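Local coordinates for insecticidal protein (Brevibacillus laterosporus, PDB 7ML9) that probably kills western corn rootworm by forming beta-barrel pores in membranes, as an ETX/MTX2-type member of the aerolysin-like toxins, at residues Thr26-Leu35 with Trp254-Pro262; Ser137-Leu148 with Thr169-Thr180. All blocks are in the same frame, centred on the assembly; numbering follows the deposited sequence. Where two conformers were deposited one is given.

Contact 1: Thr26-Leu35 with Trp254-Pro262; sequences TDVQERLRDL and WGDFRNFQP. With NA (sodium ion), chain F; EDO (1,2-ethanediol), chain E.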
# COMPACT_ATOMS: atom_id res chain seq x y z
N THR A 26 -11.35 -10.88 -3.65
CA THR A 26 -11.28 -11.94 -4.64
C THR A 26 -11.03 -13.24 -3.90
O THR A 26 -10.03 -13.38 -3.19
CB THR A 26 -10.17 -11.68 -5.65
OG1 THR A 26 -10.46 -10.48 -6.38
CG2 THR A 26 -10.04 -12.87 -6.62
N ASP A 27 -11.96 -14.19 -4.03
CA ASP A 27 -11.79 -15.53 -3.48
C ASP A 27 -10.95 -16.29 -4.49
O ASP A 27 -11.47 -16.82 -5.47
CB ASP A 27 -13.14 -16.19 -3.23
CG ASP A 27 -13.04 -17.58 -2.61
OD1 ASP A 27 -12.01 -18.27 -2.76
OD2 ASP A 27 -14.02 -18.01 -1.98
N VAL A 28 -9.63 -16.33 -4.25
CA VAL A 28 -8.71 -16.80 -5.27
C VAL A 28 -8.95 -18.27 -5.60
O VAL A 28 -8.97 -18.66 -6.78
CB VAL A 28 -7.26 -16.54 -4.81
CG1 VAL A 28 -6.27 -17.19 -5.79
CG2 VAL A 28 -7.00 -15.00 -4.70
N GLN A 29 -9.14 -19.12 -4.58
CA GLN A 29 -9.36 -20.54 -4.87
C GLN A 29 -10.63 -20.76 -5.68
O GLN A 29 -10.64 -21.56 -6.63
CB GLN A 29 -9.41 -21.33 -3.57
CG GLN A 29 -8.05 -21.51 -2.93
CD GLN A 29 -8.16 -22.14 -1.57
OE1 GLN A 29 -8.30 -21.46 -0.56
NE2 GLN A 29 -8.13 -23.46 -1.55
N GLU A 30 -11.72 -20.07 -5.32
CA GLU A 30 -12.96 -20.23 -6.07
C GLU A 30 -12.82 -19.72 -7.50
O GLU A 30 -13.37 -20.32 -8.43
CB GLU A 30 -14.12 -19.55 -5.35
CG GLU A 30 -15.45 -19.68 -6.11
CD GLU A 30 -15.89 -21.14 -6.34
OE1 GLU A 30 -16.64 -21.39 -7.31
OE2 GLU A 30 -15.50 -22.04 -5.55
N ARG A 31 -12.07 -18.63 -7.70
CA ARG A 31 -11.87 -18.15 -9.07
C ARG A 31 -11.02 -19.12 -9.89
O ARG A 31 -11.24 -19.25 -11.10
CB ARG A 31 -11.24 -16.74 -9.07
CG ARG A 31 -12.17 -15.65 -8.54
CD ARG A 31 -13.54 -15.58 -9.24
NE ARG A 31 -13.42 -15.23 -10.66
CZ ARG A 31 -14.34 -15.54 -11.58
NH1 ARG A 31 -15.44 -16.20 -11.23
NH2 ARG A 31 -14.16 -15.18 -12.85
N LEU A 32 -10.05 -19.79 -9.26
CA LEU A 32 -9.29 -20.82 -9.98
C LEU A 32 -10.17 -22.01 -10.32
O LEU A 32 -9.99 -22.65 -11.36
CB LEU A 32 -8.08 -21.28 -9.17
CG LEU A 32 -6.99 -20.19 -9.00
CD1 LEU A 32 -5.86 -20.69 -8.13
CD2 LEU A 32 -6.43 -19.77 -10.37
N ARG A 33 -11.12 -22.35 -9.44
CA ARG A 33 -12.09 -23.39 -9.78
C ARG A 33 -12.96 -22.96 -10.96
O ARG A 33 -13.28 -23.79 -11.83
CB ARG A 33 -12.96 -23.71 -8.57
CG ARG A 33 -12.22 -24.41 -7.41
CD ARG A 33 -13.22 -24.60 -6.27
NE ARG A 33 -12.54 -24.99 -5.04
CZ ARG A 33 -13.16 -25.31 -3.91
NH1 ARG A 33 -14.49 -25.30 -3.86
NH2 ARG A 33 -12.46 -25.65 -2.84
N ASP A 34 -13.36 -21.69 -11.00
CA ASP A 34 -14.13 -21.22 -12.15
C ASP A 34 -13.28 -21.20 -13.41
O ASP A 34 -13.78 -21.47 -14.51
CB ASP A 34 -14.72 -19.83 -11.89
CG ASP A 34 -15.56 -19.32 -13.06
OD1 ASP A 34 -16.75 -19.70 -13.16
OD2 ASP A 34 -15.02 -18.56 -13.89
N LEU A 35 -11.98 -20.89 -13.27
CA LEU A 35 -11.07 -20.99 -14.41
C LEU A 35 -11.11 -22.39 -15.03
O LEU A 35 -11.16 -22.53 -16.27
CB LEU A 35 -9.65 -20.64 -13.96
CG LEU A 35 -8.55 -20.67 -15.02
CD1 LEU A 35 -8.83 -19.57 -16.04
CD2 LEU A 35 -7.16 -20.49 -14.35
N TRP A 254 -12.82 -16.35 -22.24
CA TRP A 254 -13.66 -17.19 -21.40
C TRP A 254 -13.54 -16.76 -19.94
O TRP A 254 -12.57 -17.12 -19.27
CB TRP A 254 -13.28 -18.66 -21.54
CG TRP A 254 -13.43 -19.23 -22.93
CD1 TRP A 254 -14.13 -18.70 -23.99
CD2 TRP A 254 -12.85 -20.46 -23.41
NE1 TRP A 254 -14.02 -19.54 -25.09
CE2 TRP A 254 -13.25 -20.62 -24.75
CE3 TRP A 254 -12.04 -21.44 -22.82
CZ2 TRP A 254 -12.86 -21.72 -25.52
CZ3 TRP A 254 -11.65 -22.53 -23.58
CH2 TRP A 254 -12.06 -22.66 -24.92
N GLY A 255 -14.55 -16.06 -19.43
CA GLY A 255 -14.57 -15.63 -18.05
C GLY A 255 -13.81 -14.33 -17.83
O GLY A 255 -13.02 -13.87 -18.66
N ASP A 256 -14.05 -13.73 -16.65
CA ASP A 256 -13.45 -12.45 -16.26
C ASP A 256 -12.32 -12.74 -15.27
O ASP A 256 -12.57 -13.06 -14.11
CB ASP A 256 -14.51 -11.55 -15.63
CG ASP A 256 -13.96 -10.17 -15.25
OD1 ASP A 256 -12.78 -9.87 -15.55
OD2 ASP A 256 -14.70 -9.38 -14.63
N PHE A 257 -11.08 -12.65 -15.75
CA PHE A 257 -9.93 -12.82 -14.87
C PHE A 257 -9.02 -11.61 -14.95
O PHE A 257 -7.80 -11.75 -15.09
CB PHE A 257 -9.20 -14.12 -15.21
CG PHE A 257 -10.07 -15.33 -15.06
CD1 PHE A 257 -10.31 -15.85 -13.80
CD2 PHE A 257 -10.73 -15.89 -16.15
CE1 PHE A 257 -11.15 -16.94 -13.62
CE2 PHE A 257 -11.58 -16.97 -15.99
CZ PHE A 257 -11.79 -17.50 -14.71
N ARG A 258 -9.62 -10.42 -14.87
CA ARG A 258 -8.88 -9.19 -15.18
C ARG A 258 -7.73 -8.94 -14.21
O ARG A 258 -6.75 -8.28 -14.57
CB ARG A 258 -9.84 -8.00 -15.17
CG ARG A 258 -10.50 -7.77 -16.53
CD ARG A 258 -11.43 -6.57 -16.50
NE ARG A 258 -12.77 -6.95 -16.05
CZ ARG A 258 -13.61 -6.13 -15.43
NH1 ARG A 258 -13.28 -4.87 -15.20
NH2 ARG A 258 -14.80 -6.58 -15.06
N ASN A 259 -7.82 -9.44 -12.98
CA ASN A 259 -6.75 -9.21 -12.01
C ASN A 259 -5.85 -10.42 -11.84
O ASN A 259 -5.17 -10.55 -10.82
CB ASN A 259 -7.33 -8.76 -10.66
CG ASN A 259 -8.21 -9.81 -10.00
OD1 ASN A 259 -8.93 -10.54 -10.66
ND2 ASN A 259 -8.17 -9.86 -8.67
N PHE A 260 -5.80 -11.30 -12.84
CA PHE A 260 -4.90 -12.44 -12.88
C PHE A 260 -3.97 -12.29 -14.07
O PHE A 260 -4.35 -11.77 -15.12
CB PHE A 260 -5.65 -13.79 -13.02
CG PHE A 260 -6.47 -14.18 -11.81
CD1 PHE A 260 -7.65 -13.52 -11.52
CD2 PHE A 260 -6.08 -15.24 -11.00
CE1 PHE A 260 -8.42 -13.89 -10.42
CE2 PHE A 260 -6.85 -15.62 -9.90
CZ PHE A 260 -8.01 -14.94 -9.61
N GLN A 261 -2.75 -12.79 -13.91
CA GLN A 261 -1.75 -12.74 -14.94
C GLN A 261 -0.99 -14.06 -14.92
O GLN A 261 -0.57 -14.51 -13.84
CB GLN A 261 -0.80 -11.57 -14.66
CG GLN A 261 0.23 -11.26 -15.69
CD GLN A 261 1.05 -10.05 -15.25
OE1 GLN A 261 0.54 -8.93 -15.20
NE2 GLN A 261 2.30 -10.28 -14.90
N PRO A 262 -0.77 -14.70 -16.07
CA PRO A 262 0.03 -15.93 -16.07
C PRO A 262 1.49 -15.65 -15.78
O PRO A 262 2.03 -14.59 -16.11
CB PRO A 262 -0.15 -16.49 -17.49
CG PRO A 262 -0.57 -15.34 -18.32
CD PRO A 262 -1.31 -14.37 -17.40
NA NA F . -17.81 -19.21 -8.94
C1 EDO E . -14.72 -18.16 -28.42
O1 EDO E . -13.93 -17.42 -27.49
C2 EDO E . -13.81 -19.17 -29.10
O2 EDO E . -13.90 -20.39 -28.37
O HOH W 1 -16.22 -14.89 -15.04
O HOH W 2 -11.51 -13.31 -11.52

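Contact 2: Ser137-Leu148 with Thr169-Thr180; sequences STSNTTTHGLKL and TEYNFQNSSTDT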
# COMPACT_ATOMS: atom_id res chain seq x y z
N SER A 137 2.50 8.76 12.54
CA SER A 137 1.50 7.73 12.33
C SER A 137 1.61 7.23 10.90
O SER A 137 1.79 8.03 9.98
CB SER A 137 0.09 8.27 12.58
OG SER A 137 -0.83 7.22 12.83
N THR A 138 1.52 5.92 10.73
CA THR A 138 1.38 5.30 9.41
C THR A 138 0.20 4.34 9.48
O THR A 138 0.14 3.50 10.38
CB THR A 138 2.63 4.53 9.00
OG1 THR A 138 3.74 5.42 8.92
CG2 THR A 138 2.41 3.86 7.64
N SER A 139 -0.74 4.47 8.55
CA SER A 139 -1.85 3.53 8.50
C SER A 139 -2.07 3.05 7.07
O SER A 139 -1.67 3.70 6.09
CB SER A 139 -3.13 4.12 9.10
OG SER A 139 -3.61 5.22 8.36
N ASN A 140 -2.69 1.88 6.96
CA ASN A 140 -3.02 1.33 5.65
C ASN A 140 -4.40 0.67 5.74
O ASN A 140 -4.90 0.38 6.83
CB ASN A 140 -1.92 0.38 5.16
CG ASN A 140 -1.94 -0.99 5.85
OD1 ASN A 140 -2.99 -1.61 5.98
ND2 ASN A 140 -0.77 -1.47 6.25
N THR A 141 -5.02 0.48 4.57
CA THR A 141 -6.28 -0.23 4.45
C THR A 141 -6.20 -1.13 3.23
O THR A 141 -5.76 -0.69 2.17
CB THR A 141 -7.47 0.73 4.29
OG1 THR A 141 -7.62 1.52 5.48
CG2 THR A 141 -8.76 -0.05 4.04
N THR A 142 -6.59 -2.39 3.38
CA THR A 142 -6.70 -3.27 2.22
C THR A 142 -8.05 -3.03 1.57
O THR A 142 -9.10 -3.32 2.16
CB THR A 142 -6.52 -4.72 2.64
OG1 THR A 142 -5.21 -4.89 3.19
CG2 THR A 142 -6.68 -5.64 1.41
N THR A 143 -8.04 -2.45 0.37
CA THR A 143 -9.28 -2.04 -0.28
C THR A 143 -9.80 -3.07 -1.27
O THR A 143 -11.01 -3.18 -1.46
CB THR A 143 -9.07 -0.69 -1.00
OG1 THR A 143 -7.96 -0.79 -1.90
CG2 THR A 143 -8.78 0.44 0.02
N HIS A 144 -8.90 -3.80 -1.94
CA HIS A 144 -9.26 -4.95 -2.77
C HIS A 144 -8.46 -6.13 -2.23
O HIS A 144 -7.29 -6.30 -2.58
CB HIS A 144 -8.94 -4.71 -4.24
CG HIS A 144 -9.75 -3.62 -4.87
ND1 HIS A 144 -9.69 -2.31 -4.45
CD2 HIS A 144 -10.60 -3.65 -5.92
CE1 HIS A 144 -10.49 -1.57 -5.20
NE2 HIS A 144 -11.05 -2.36 -6.10
N GLY A 145 -9.09 -6.93 -1.35
CA GLY A 145 -8.39 -8.00 -0.68
C GLY A 145 -8.27 -9.26 -1.52
O GLY A 145 -8.98 -9.46 -2.51
N LEU A 146 -7.34 -10.12 -1.11
CA LEU A 146 -7.15 -11.43 -1.73
C LEU A 146 -7.37 -12.49 -0.65
O LEU A 146 -6.63 -12.54 0.34
CB LEU A 146 -5.76 -11.55 -2.36
CG LEU A 146 -5.38 -10.58 -3.49
CD1 LEU A 146 -3.90 -10.69 -3.85
CD2 LEU A 146 -6.23 -10.79 -4.72
N LYS A 147 -8.42 -13.29 -0.82
CA LYS A 147 -8.69 -14.42 0.07
C LYS A 147 -7.92 -15.62 -0.47
O LYS A 147 -8.31 -16.22 -1.48
CB LYS A 147 -10.18 -14.71 0.15
CG LYS A 147 -10.51 -15.83 1.12
CD LYS A 147 -11.99 -15.89 1.44
CE LYS A 147 -12.39 -17.30 1.88
NZ LYS A 147 -13.67 -17.29 2.65
N LEU A 148 -6.82 -15.97 0.19
CA LEU A 148 -5.89 -16.97 -0.31
C LEU A 148 -5.95 -18.29 0.43
O LEU A 148 -5.26 -19.23 0.03
CB LEU A 148 -4.47 -16.41 -0.27
CG LEU A 148 -4.23 -15.27 -1.26
CD1 LEU A 148 -3.04 -14.42 -0.83
CD2 LEU A 148 -4.00 -15.85 -2.67
N THR A 169 5.02 -0.13 5.68
CA THR A 169 3.73 -0.48 6.24
C THR A 169 3.42 -1.91 5.77
O THR A 169 3.82 -2.30 4.68
CB THR A 169 2.64 0.51 5.79
OG1 THR A 169 1.43 0.28 6.53
CG2 THR A 169 2.36 0.41 4.28
N GLU A 170 2.78 -2.68 6.64
CA GLU A 170 2.53 -4.09 6.39
C GLU A 170 1.05 -4.31 6.11
O GLU A 170 0.20 -4.01 6.95
CB GLU A 170 2.98 -4.96 7.56
CG GLU A 170 2.88 -6.45 7.26
CD GLU A 170 3.46 -7.32 8.36
OE1 GLU A 170 3.22 -7.02 9.55
OE2 GLU A 170 4.16 -8.31 8.03
N TYR A 171 0.74 -4.81 4.92
CA TYR A 171 -0.63 -5.11 4.54
C TYR A 171 -0.98 -6.53 4.94
O TYR A 171 -0.18 -7.45 4.77
CB TYR A 171 -0.82 -4.97 3.02
CG TYR A 171 -0.90 -3.54 2.57
CD1 TYR A 171 -2.10 -2.86 2.57
CD2 TYR A 171 0.24 -2.87 2.16
CE1 TYR A 171 -2.17 -1.55 2.16
CE2 TYR A 171 0.18 -1.56 1.75
CZ TYR A 171 -1.02 -0.91 1.75
OH TYR A 171 -1.08 0.40 1.34
N ASN A 172 -2.18 -6.70 5.48
CA ASN A 172 -2.82 -8.00 5.55
C ASN A 172 -3.79 -8.10 4.37
O ASN A 172 -4.65 -7.23 4.20
CB ASN A 172 -3.55 -8.20 6.88
CG ASN A 172 -4.07 -9.62 7.05
OD1 ASN A 172 -4.73 -10.17 6.17
ND2 ASN A 172 -3.75 -10.23 8.19
N PHE A 173 -3.65 -9.17 3.58
CA PHE A 173 -4.35 -9.25 2.30
C PHE A 173 -5.85 -9.46 2.45
O PHE A 173 -6.57 -9.37 1.45
CB PHE A 173 -3.75 -10.37 1.44
CG PHE A 173 -2.46 -9.99 0.75
CD1 PHE A 173 -1.61 -9.02 1.26
CD2 PHE A 173 -2.09 -10.63 -0.42
CE1 PHE A 173 -0.42 -8.68 0.62
CE2 PHE A 173 -0.90 -10.30 -1.08
CZ PHE A 173 -0.06 -9.32 -0.56
N GLN A 174 -6.37 -9.73 3.65
CA GLN A 174 -7.81 -9.90 3.77
C GLN A 174 -8.53 -8.58 3.54
O GLN A 174 -8.09 -7.52 4.02
CB GLN A 174 -8.19 -10.45 5.15
CG GLN A 174 -9.70 -10.57 5.37
CD GLN A 174 -10.07 -10.93 6.81
OE1 GLN A 174 -9.46 -11.81 7.43
NE2 GLN A 174 -11.09 -10.26 7.34
N ASN A 175 -9.63 -8.64 2.78
CA ASN A 175 -10.45 -7.45 2.52
C ASN A 175 -10.76 -6.70 3.81
O ASN A 175 -11.11 -7.30 4.83
CB ASN A 175 -11.75 -7.86 1.83
CG ASN A 175 -12.62 -6.67 1.47
OD1 ASN A 175 -12.13 -5.55 1.26
ND2 ASN A 175 -13.93 -6.89 1.39
N SER A 176 -10.63 -5.37 3.74
CA SER A 176 -10.98 -4.43 4.81
C SER A 176 -10.04 -4.48 6.00
O SER A 176 -10.34 -3.87 7.03
CB SER A 176 -12.42 -4.64 5.30
OG SER A 176 -13.33 -4.34 4.26
N SER A 177 -8.91 -5.17 5.88
CA SER A 177 -7.90 -5.11 6.93
C SER A 177 -7.36 -3.69 7.04
O SER A 177 -7.06 -3.05 6.03
CB SER A 177 -6.75 -6.08 6.61
OG SER A 177 -7.19 -7.43 6.63
N THR A 178 -7.25 -3.21 8.28
CA THR A 178 -6.64 -1.91 8.57
C THR A 178 -5.52 -2.09 9.58
O THR A 178 -5.63 -2.89 10.51
CB THR A 178 -7.66 -0.91 9.12
OG1 THR A 178 -8.14 -1.38 10.39
CG2 THR A 178 -8.84 -0.73 8.18
N ASP A 179 -4.44 -1.35 9.38
CA ASP A 179 -3.28 -1.33 10.26
C ASP A 179 -3.00 0.13 10.63
O ASP A 179 -3.14 1.01 9.78
CB ASP A 179 -2.05 -1.95 9.57
CG ASP A 179 -1.14 -2.71 10.54
OD1 ASP A 179 -1.64 -3.22 11.55
OD2 ASP A 179 0.08 -2.81 10.27
N THR A 180 -2.61 0.37 11.88
CA THR A 180 -2.10 1.68 12.29
C THR A 180 -0.91 1.49 13.21
O THR A 180 -0.99 0.74 14.19
CB THR A 180 -3.17 2.53 13.00
OG1 THR A 180 -4.22 2.85 12.09
CG2 THR A 180 -2.56 3.84 13.51
O HOH W 3 1.40 0.93 9.27
O HOH W 4 -3.88 -4.24 5.69

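Contact 1: Thr26-Leu35 with Trp254-Pro262
Two phenylalanines of the loop and strand start 254-262, Phe257 and Phe260, press against the first turns of helix 28-48, toward the end of this elongated ETX/MTX2-type toxin that carries its helices. The Phe257 ring is the larger bump. Its hollow lies between Arg31 and Leu35, one turn apart: the Leu35 methyl CD1 sits over one face, 4.0 Å from the ring centroid in a CH-pi contact, and NH2 of Arg31 lies over the opposite face, the guanidinium plane 22° from that of the ring. Phe257 CZ reaches down to the helix backbone, 3.6 Å from Leu35 CA. A type I turn from Phe257 to Phe260 delivers the second ring, whose outer end fits a shallow groove between Thr26 CG2, Val28 CG1, Leu32 CD2 and Arg31 CB. Phe260 CZ lies 3.7 Å from Arg31 CB. Val267 and Val269 of strand 266-289 also touch this ring. The sodium site of Glu30 and Asp34 lies beside the contact, with Glu30 OE1 a ligand. Bends at chi2 and chi3 (-54° and -64°) fold the Arg31 chain back over Phe257, where NH2 donates to Asp256 O at 2.9 Å from above the carbonyl plane, while a water accepts from Arg31 NE at 2.8 Å and donates to the same Asp256 O.

Contact 2: Ser137-Leu148 with Thr169-Thr180
Asn140 ND2 uses both of its N-H groups, one to Thr169 OG1 and one to Glu170 O, each 2.8 Å away and near the amide plane. Thr142 OG1 donates to Asn172 O at 2.6 Å, and a water between Asn140 OD1, Thr142 OG1 and Asn172 N accepts from the last. These side chains tie strand 137-142 to strand 169-172, whose axes approach to 7.0 Å, without a backbone ladder. Strand 178-180 instead pairs directly: Asn140 and Asp179 form an antiparallel hydrogen-bonded pair, and the ladder continues into the turn before that strand, where Thr142 N donates to Ser177 O at 2.8 Å. Just before the type II turn from Gln174 to Ser177, Phe173 O accepts from Leu146 N. With chi1 at 76°, Asn140 lays its amide nearly parallel over one face of the Tyr171 ring, offset toward the rim, the planes 19° apart. Phe173 CD2 packs 3.9 Å from both Leu146 CD1 and Leu148 CD1. Buried amide and hydroxyl groups thus hold the 153-172 hairpin against the large sheet. In aerolysin-type toxins such a tucked hairpin is expected to unfold into the pore, and directed polar bonds rather than a continuous apolar seam are consistent with one that can be released.

Overall arrangement
The two contacts have centres about 21 Å apart and meet on one mixed sheet, where strand 25-27 runs parallel to strand 130-147. Thr26 probably bonds through its backbone N and O to Gly145 and Lys147, and Val28 packs on Leu148, so the start of helix 28-48 adjoins the end of segment 137-148. Along the chain, both segments of contact 2 fall between those of contact 1, which joins residues more than 200 positions apart; contact 2 closes a loop of 20 residues that makes up most of the 153-172 hairpin. Contact 1 packs the N-terminal helix toward the helix-bearing end; contact 2, about 8 Å from the chain's centre, lies where that hairpin, possibly pore-forming, rests on the long strands.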